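Local coordinates for Fdc1 (Candida dubliniensis, PDB 4ZAD), which probably catalyses the reversible, prenylated-FMN-dependent decarboxylation of aromatic acrylic acids such as ferulic, p-coumaric and cinnamic acid to their vinyl derivatives, at residues 379-390 / 474-484. Numbering follows the deposited sequence.
Sequences LVKLKTNAKELS and TCIFPKQFTDP
The phenyl ring of F481 is sandwiched between two parts of 379-390. Over one face lies the peptide joining N385 to A386, with A386 N 3.6 Å from F481 CZ; over the opposite face sits L379 CD2, 3.7 Å from the ring centroid and 27° off the ring normal, a CH-pi contact. Near the ring plane the methyls T384 CG2 and L389 CD2 meet the edge, the former 3.5 Å from F481 CD1. A flat, apolar phenyl suits this slot, whose two walls are a peptide and a leucine methyl. With CG anti to its carbonyl carbon (chi1 -76°), F481 swings its ring between the helices 376-381 and 386-399. One wall forms where the chain turns from one helix into the next: K383 leaves helical geometry with positive phi, and N385 is the N-cap of helix 386-399, its OD1 accepting from E388 N at 2.9 Å. Both helices belong to the C-terminal UbiD domain, and 474-484 begins in strand 470-475 of its mixed sheet, then leaves it, so the ring wedges the departing chain against the helix-helix turn, away from the flavin site. Beyond the ring, the branched V380 divides its methyls between backbone and proline: CG1 lies 3.5 Å from T482 O, while CG2 touches P484 CB at 3.9 Å. Small A386 and S390 let T474 of the strand come close. S390 OG donates to A386 O, a carbonyl that S390 N also reaches from the other face of its plane, and this buried hydroxyl rests against the T474 CG2 methyl.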
ATOM      1  N   LEU A 379     -26.294  -1.655  -6.654  1.00 33.64           N
ATOM      2  CA  LEU A 379     -25.632  -2.355  -7.758  1.00 33.36           C
ATOM      3  C   LEU A 379     -26.449  -3.545  -8.247  1.00 34.01           C
ATOM      4  O   LEU A 379     -26.525  -3.837  -9.446  1.00 34.57           O
ATOM      5  CB  LEU A 379     -24.233  -2.818  -7.367  1.00 32.45           C
ATOM      6  CG  LEU A 379     -23.484  -3.479  -8.526  1.00 30.90           C
ATOM      7  CD1 LEU A 379     -23.458  -2.518  -9.720  1.00 27.94           C
ATOM      8  CD2 LEU A 379     -22.064  -3.981  -8.162  1.00 27.85           C
ATOM      9  N   VAL A 380     -27.053  -4.258  -7.317  1.00 35.15           N
ATOM     10  CA  VAL A 380     -27.908  -5.395  -7.696  1.00 36.05           C
ATOM     11  C   VAL A 380     -29.085  -4.944  -8.592  1.00 36.16           C
ATOM     12  O   VAL A 380     -29.365  -5.575  -9.625  1.00 35.79           O
ATOM     13  CB  VAL A 380     -28.427  -6.159  -6.467  1.00 35.74           C
ATOM     14  CG1 VAL A 380     -29.280  -7.329  -6.902  1.00 35.48           C
ATOM     15  CG2 VAL A 380     -27.232  -6.608  -5.605  1.00 35.84           C
ATOM     16  N   LYS A 381     -29.728  -3.847  -8.210  1.00 36.36           N
ATOM     17  CA  LYS A 381     -30.860  -3.337  -8.965  1.00 37.47           C
ATOM     18  C   LYS A 381     -30.544  -3.164 -10.466  1.00 38.06           C
ATOM     19  O   LYS A 381     -31.390  -3.464 -11.323  1.00 39.14           O
ATOM     20  CB  LYS A 381     -31.352  -2.026  -8.374  1.00 37.53           C
ATOM     21  CG  LYS A 381     -31.952  -2.172  -6.960  1.00 39.34           C
ATOM     22  CD  LYS A 381     -32.301  -0.793  -6.293  1.00 40.18           C
ATOM     23  CE  LYS A 381     -32.475  -0.959  -4.751  1.00 41.63           C
ATOM     24  NZ  LYS A 381     -32.973   0.269  -4.011  1.00 40.68           N
ATOM     25  N   LEU A 382     -29.332  -2.712 -10.782  1.00 38.09           N
ATOM     26  CA  LEU A 382     -28.890  -2.511 -12.163  1.00 37.77           C
ATOM     27  C   LEU A 382     -28.837  -3.781 -12.988  1.00 37.63           C
ATOM     28  O   LEU A 382     -28.849  -3.716 -14.215  1.00 37.19           O
ATOM     29  CB  LEU A 382     -27.488  -1.882 -12.194  1.00 37.99           C
ATOM     30  CG  LEU A 382     -27.331  -0.438 -11.751  1.00 37.12           C
ATOM     31  CD1 LEU A 382     -25.875   0.009 -11.963  1.00 37.80           C
ATOM     32  CD2 LEU A 382     -28.273   0.391 -12.570  1.00 36.80           C
ATOM     33  N   LYS A 383     -28.756  -4.930 -12.329  1.00 37.90           N
ATOM     34  CA  LYS A 383     -28.766  -6.216 -13.028  1.00 38.49           C
ATOM     35  C   LYS A 383     -27.661  -6.194 -14.081  1.00 37.73           C
ATOM     36  O   LYS A 383     -27.904  -6.329 -15.285  1.00 38.64           O
ATOM     37  CB  LYS A 383     -30.164  -6.533 -13.632  1.00 39.29           C
ATOM     38  CG  LYS A 383     -31.116  -7.278 -12.638  1.00 42.98           C
ATOM     39  CD  LYS A 383     -32.619  -7.234 -13.071  1.00 48.05           C
ATOM     40  CE  LYS A 383     -33.430  -6.151 -12.284  1.00 51.28           C
ATOM     41  NZ  LYS A 383     -34.729  -5.637 -12.918  1.00 51.69           N
ATOM     42  N   THR A 384     -26.435  -6.010 -13.611  1.00 36.20           N
ATOM     43  CA  THR A 384     -25.303  -5.894 -14.505  1.00 35.05           C
ATOM     44  C   THR A 384     -24.229  -6.928 -14.126  1.00 34.68           C
ATOM     45  O   THR A 384     -24.483  -7.835 -13.332  1.00 33.58           O
ATOM     46  CB  THR A 384     -24.722  -4.449 -14.496  1.00 34.87           C
ATOM     47  OG1 THR A 384     -23.903  -4.257 -15.656  1.00 32.30           O
ATOM     48  CG2 THR A 384     -23.895  -4.187 -13.197  1.00 33.82           C
ATOM     49  N   ASN A 385     -23.047  -6.786 -14.734  1.00 33.96           N
ATOM     50  CA  ASN A 385     -21.891  -7.626 -14.418  1.00 33.79           C
ATOM     51  C   ASN A 385     -20.542  -6.850 -14.462  1.00 33.40           C
ATOM     52  O   ASN A 385     -20.490  -5.678 -14.826  1.00 34.28           O
ATOM     53  CB  ASN A 385     -21.881  -8.885 -15.306  1.00 33.37           C
ATOM     54  CG  ASN A 385     -21.608  -8.592 -16.759  1.00 33.41           C
ATOM     55  OD1 ASN A 385     -20.960  -7.625 -17.096  1.00 34.04           O
ATOM     56  ND2 ASN A 385     -22.065  -9.476 -17.634  1.00 36.63           N
ATOM     57  N   ALA A 386     -19.463  -7.493 -14.071  1.00 32.65           N
ATOM     58  CA  ALA A 386     -18.167  -6.831 -14.065  1.00 32.53           C
ATOM     59  C   ALA A 386     -17.762  -6.150 -15.415  1.00 31.94           C
ATOM     60  O   ALA A 386     -17.425  -4.971 -15.435  1.00 30.90           O
ATOM     61  CB  ALA A 386     -17.087  -7.830 -13.600  1.00 32.35           C
ATOM     62  N   LYS A 387     -17.797  -6.884 -16.523  1.00 32.06           N
ATOM     63  CA  LYS A 387     -17.366  -6.336 -17.813  1.00 32.57           C
ATOM     64  C   LYS A 387     -18.208  -5.148 -18.221  1.00 31.76           C
ATOM     65  O   LYS A 387     -17.686  -4.133 -18.638  1.00 31.80           O
ATOM     66  CB  LYS A 387     -17.386  -7.376 -18.956  1.00 33.08           C
ATOM     67  CG  LYS A 387     -16.281  -8.427 -18.929  1.00 35.89           C
ATOM     68  CD  LYS A 387     -14.926  -7.891 -19.420  1.00 39.32           C
ATOM     69  CE  LYS A 387     -13.894  -9.018 -19.611  1.00 39.93           C
ATOM     70  NZ  LYS A 387     -13.383  -9.660 -18.340  1.00 42.43           N
ATOM     71  N   GLU A 388     -19.519  -5.278 -18.110  1.00 31.67           N
ATOM     72  CA  GLU A 388     -20.400  -4.215 -18.563  1.00 31.69           C
ATOM     73  C   GLU A 388     -20.338  -2.950 -17.681  1.00 30.38           C
ATOM     74  O   GLU A 388     -20.398  -1.824 -18.212  1.00 29.91           O
ATOM     75  CB  GLU A 388     -21.818  -4.754 -18.737  1.00 32.26           C
ATOM     76  CG  GLU A 388     -21.951  -5.545 -20.101  1.00 36.91           C
ATOM     77  CD  GLU A 388     -22.754  -6.850 -19.987  1.00 40.37           C
ATOM     78  OE1 GLU A 388     -22.189  -7.946 -20.303  1.00 40.10           O
ATOM     79  OE2 GLU A 388     -23.941  -6.752 -19.579  1.00 43.17           O
ATOM     80  N   LEU A 389     -20.183  -3.116 -16.364  1.00 28.13           N
ATOM     81  CA  LEU A 389     -19.996  -1.948 -15.527  1.00 27.41           C
ATOM     82  C   LEU A 389     -18.635  -1.314 -15.827  1.00 26.70           C
ATOM     83  O   LEU A 389     -18.508  -0.106 -15.846  1.00 26.92           O
ATOM     84  CB  LEU A 389     -20.184  -2.274 -14.045  1.00 27.17           C
ATOM     85  CG  LEU A 389     -19.964  -1.148 -13.037  1.00 26.48           C
ATOM     86  CD1 LEU A 389     -20.859   0.002 -13.292  1.00 25.97           C
ATOM     87  CD2 LEU A 389     -20.237  -1.689 -11.670  1.00 28.92           C
ATOM     88  N   SER A 390     -17.638  -2.129 -16.116  1.00 26.11           N
ATOM     89  CA  SER A 390     -16.311  -1.617 -16.404  1.00 26.35           C
ATOM     90  C   SER A 390     -16.220  -0.911 -17.738  1.00 26.27           C
ATOM     91  O   SER A 390     -15.461   0.034 -17.888  1.00 26.75           O
ATOM     92  CB  SER A 390     -15.285  -2.735 -16.364  1.00 25.69           C
ATOM     93  OG  SER A 390     -15.317  -3.316 -15.096  1.00 26.03           O
ATOM     94  N   THR A 474     -11.880  -4.479 -11.521  1.00 22.31           N
ATOM     95  CA  THR A 474     -13.060  -4.646 -10.668  1.00 23.26           C
ATOM     96  C   THR A 474     -12.768  -5.522  -9.459  1.00 22.81           C
ATOM     97  O   THR A 474     -12.356  -6.666  -9.581  1.00 23.98           O
ATOM     98  CB  THR A 474     -14.360  -5.022 -11.461  1.00 24.20           C
ATOM     99  OG1 THR A 474     -15.053  -6.130 -10.829  1.00 27.29           O
ATOM    100  CG2 THR A 474     -14.066  -5.272 -12.927  1.00 25.92           C
ATOM    101  N   CYS A 475     -12.935  -4.942  -8.274  1.00 22.47           N
ATOM    102  CA  CYS A 475     -12.655  -5.618  -7.011  1.00 21.37           C
ATOM    103  C   CYS A 475     -13.973  -5.814  -6.278  1.00 22.24           C
ATOM    104  O   CYS A 475     -14.089  -5.401  -5.159  1.00 23.13           O
ATOM    105  CB  CYS A 475     -11.691  -4.804  -6.181  1.00 21.43           C
ATOM    106  SG  CYS A 475     -10.024  -4.528  -6.941  1.00 19.42           S
ATOM    107  N   ILE A 476     -14.948  -6.471  -6.937  1.00 22.44           N
ATOM    108  CA  ILE A 476     -16.310  -6.724  -6.441  1.00 21.66           C
ATOM    109  C   ILE A 476     -16.655  -8.136  -6.882  1.00 22.07           C
ATOM    110  O   ILE A 476     -16.612  -8.481  -8.054  1.00 21.44           O
ATOM    111  CB  ILE A 476     -17.310  -5.755  -7.053  1.00 21.83           C
ATOM    112  CG1 ILE A 476     -16.779  -4.327  -6.944  1.00 23.80           C
ATOM    113  CG2 ILE A 476     -18.677  -5.808  -6.406  1.00 19.31           C
ATOM    114  CD1 ILE A 476     -17.718  -3.276  -7.547  1.00 23.86           C
ATOM    115  N   PHE A 477     -16.959  -8.991  -5.932  1.00 22.91           N
ATOM    116  CA  PHE A 477     -17.118 -10.404  -6.247  1.00 23.07           C
ATOM    117  C   PHE A 477     -18.308 -10.672  -7.160  1.00 23.19           C
ATOM    118  O   PHE A 477     -19.322 -10.009  -7.057  1.00 22.47           O
ATOM    119  CB  PHE A 477     -17.302 -11.156  -4.965  1.00 23.11           C
ATOM    120  CG  PHE A 477     -16.126 -11.074  -4.037  1.00 23.80           C
ATOM    121  CD1 PHE A 477     -14.888 -11.551  -4.432  1.00 22.45           C
ATOM    122  CD2 PHE A 477     -16.284 -10.553  -2.738  1.00 24.30           C
ATOM    123  CE1 PHE A 477     -13.841 -11.506  -3.558  1.00 24.30           C
ATOM    124  CE2 PHE A 477     -15.234 -10.498  -1.856  1.00 23.03           C
ATOM    125  CZ  PHE A 477     -14.024 -10.965  -2.248  1.00 23.85           C
ATOM    126  N   PRO A 478     -18.197 -11.641  -8.061  1.00 24.52           N
ATOM    127  CA  PRO A 478     -19.319 -11.864  -8.972  1.00 25.91           C
ATOM    128  C   PRO A 478     -20.687 -11.802  -8.330  1.00 26.69           C
ATOM    129  O   PRO A 478     -21.562 -11.147  -8.878  1.00 27.82           O
ATOM    130  CB  PRO A 478     -19.048 -13.257  -9.512  1.00 25.99           C
ATOM    131  CG  PRO A 478     -17.559 -13.309  -9.610  1.00 25.52           C
ATOM    132  CD  PRO A 478     -17.047 -12.479  -8.424  1.00 24.47           C
ATOM    133  N   LYS A 479     -20.862 -12.416  -7.168  1.00 27.88           N
ATOM    134  CA  LYS A 479     -22.177 -12.466  -6.521  1.00 29.01           C
ATOM    135  C   LYS A 479     -22.613 -11.207  -5.819  1.00 29.11           C
ATOM    136  O   LYS A 479     -23.740 -11.143  -5.342  1.00 28.76           O
ATOM    137  CB  LYS A 479     -22.258 -13.626  -5.517  1.00 30.10           C
ATOM    138  CG  LYS A 479     -22.536 -14.952  -6.165  1.00 32.37           C
ATOM    139  CD  LYS A 479     -23.005 -15.991  -5.134  1.00 38.00           C
ATOM    140  CE  LYS A 479     -22.922 -17.439  -5.723  1.00 39.07           C
ATOM    141  NZ  LYS A 479     -23.595 -17.466  -7.102  1.00 40.34           N
ATOM    142  N   GLN A 480     -21.729 -10.225  -5.714  1.00 29.18           N
ATOM    143  CA  GLN A 480     -22.115  -8.916  -5.216  1.00 29.28           C
ATOM    144  C   GLN A 480     -22.938  -8.198  -6.269  1.00 29.53           C
ATOM    145  O   GLN A 480     -23.613  -7.232  -5.941  1.00 29.72           O
ATOM    146  CB  GLN A 480     -20.885  -8.056  -4.821  1.00 29.69           C
ATOM    147  CG  GLN A 480     -20.265  -8.383  -3.417  1.00 29.59           C
ATOM    148  CD  GLN A 480     -19.113  -7.440  -3.028  1.00 28.89           C
ATOM    149  OE1 GLN A 480     -18.054  -7.413  -3.676  1.00 27.74           O
ATOM    150  NE2 GLN A 480     -19.308  -6.692  -1.949  1.00 27.22           N
ATOM    151  N   PHE A 481     -22.881  -8.645  -7.522  1.00 30.04           N
ATOM    152  CA  PHE A 481     -23.713  -8.061  -8.579  1.00 31.11           C
ATOM    153  C   PHE A 481     -25.116  -8.650  -8.647  1.00 33.10           C
ATOM    154  O   PHE A 481     -25.922  -8.136  -9.402  1.00 33.53           O
ATOM    155  CB  PHE A 481     -23.098  -8.280  -9.960  1.00 30.88           C
ATOM    156  CG  PHE A 481     -21.929  -7.377 -10.273  1.00 29.27           C
ATOM    157  CD1 PHE A 481     -22.128  -6.129 -10.840  1.00 27.03           C
ATOM    158  CD2 PHE A 481     -20.638  -7.785 -10.024  1.00 27.81           C
ATOM    159  CE1 PHE A 481     -21.067  -5.317 -11.139  1.00 27.81           C
ATOM    160  CE2 PHE A 481     -19.568  -6.960 -10.323  1.00 27.42           C
ATOM    161  CZ  PHE A 481     -19.785  -5.739 -10.895  1.00 26.58           C
ATOM    162  N   THR A 482     -25.406  -9.726  -7.904  1.00 35.23           N
ATOM    163  CA  THR A 482     -26.665 -10.469  -8.079  1.00 36.89           C
ATOM    164  C   THR A 482     -27.419 -10.757  -6.787  1.00 38.04           C
ATOM    165  O   THR A 482     -28.654 -10.752  -6.790  1.00 38.45           O
ATOM    166  CB  THR A 482     -26.430 -11.795  -8.813  1.00 37.15           C
ATOM    167  OG1 THR A 482     -25.508 -12.598  -8.065  1.00 39.63           O
ATOM    168  CG2 THR A 482     -25.851 -11.550 -10.204  1.00 36.77           C
ATOM    169  N   ASP A 483     -26.677 -11.009  -5.705  1.00 39.30           N
ATOM    170  CA  ASP A 483     -27.224 -11.322  -4.379  1.00 39.97           C
ATOM    171  C   ASP A 483     -27.026 -10.107  -3.446  1.00 40.22           C
ATOM    172  O   ASP A 483     -25.913  -9.760  -3.058  1.00 39.95           O
ATOM    173  CB  ASP A 483     -26.557 -12.592  -3.807  1.00 40.10           C
ATOM    174  CG  ASP A 483     -27.105 -13.015  -2.404  1.00 42.58           C
ATOM    175  OD1 ASP A 483     -27.960 -12.308  -1.796  1.00 42.25           O
ATOM    176  OD2 ASP A 483     -26.642 -14.078  -1.894  1.00 45.03           O
ATOM    177  N   PRO A 484     -28.126  -9.453  -3.070  1.00 40.55           N
ATOM    178  CA  PRO A 484     -27.962  -8.307  -2.181  1.00 40.38           C
ATOM    179  C   PRO A 484     -27.709  -8.714  -0.699  1.00 40.76           C
ATOM    180  O   PRO A 484     -27.350  -7.867   0.151  1.00 40.81           O
ATOM    181  CB  PRO A 484     -29.276  -7.550  -2.364  1.00 40.59           C
ATOM    182  CG  PRO A 484     -30.287  -8.604  -2.881  1.00 40.83           C
ATOM    183  CD  PRO A 484     -29.538  -9.800  -3.335  1.00 39.82           C
TER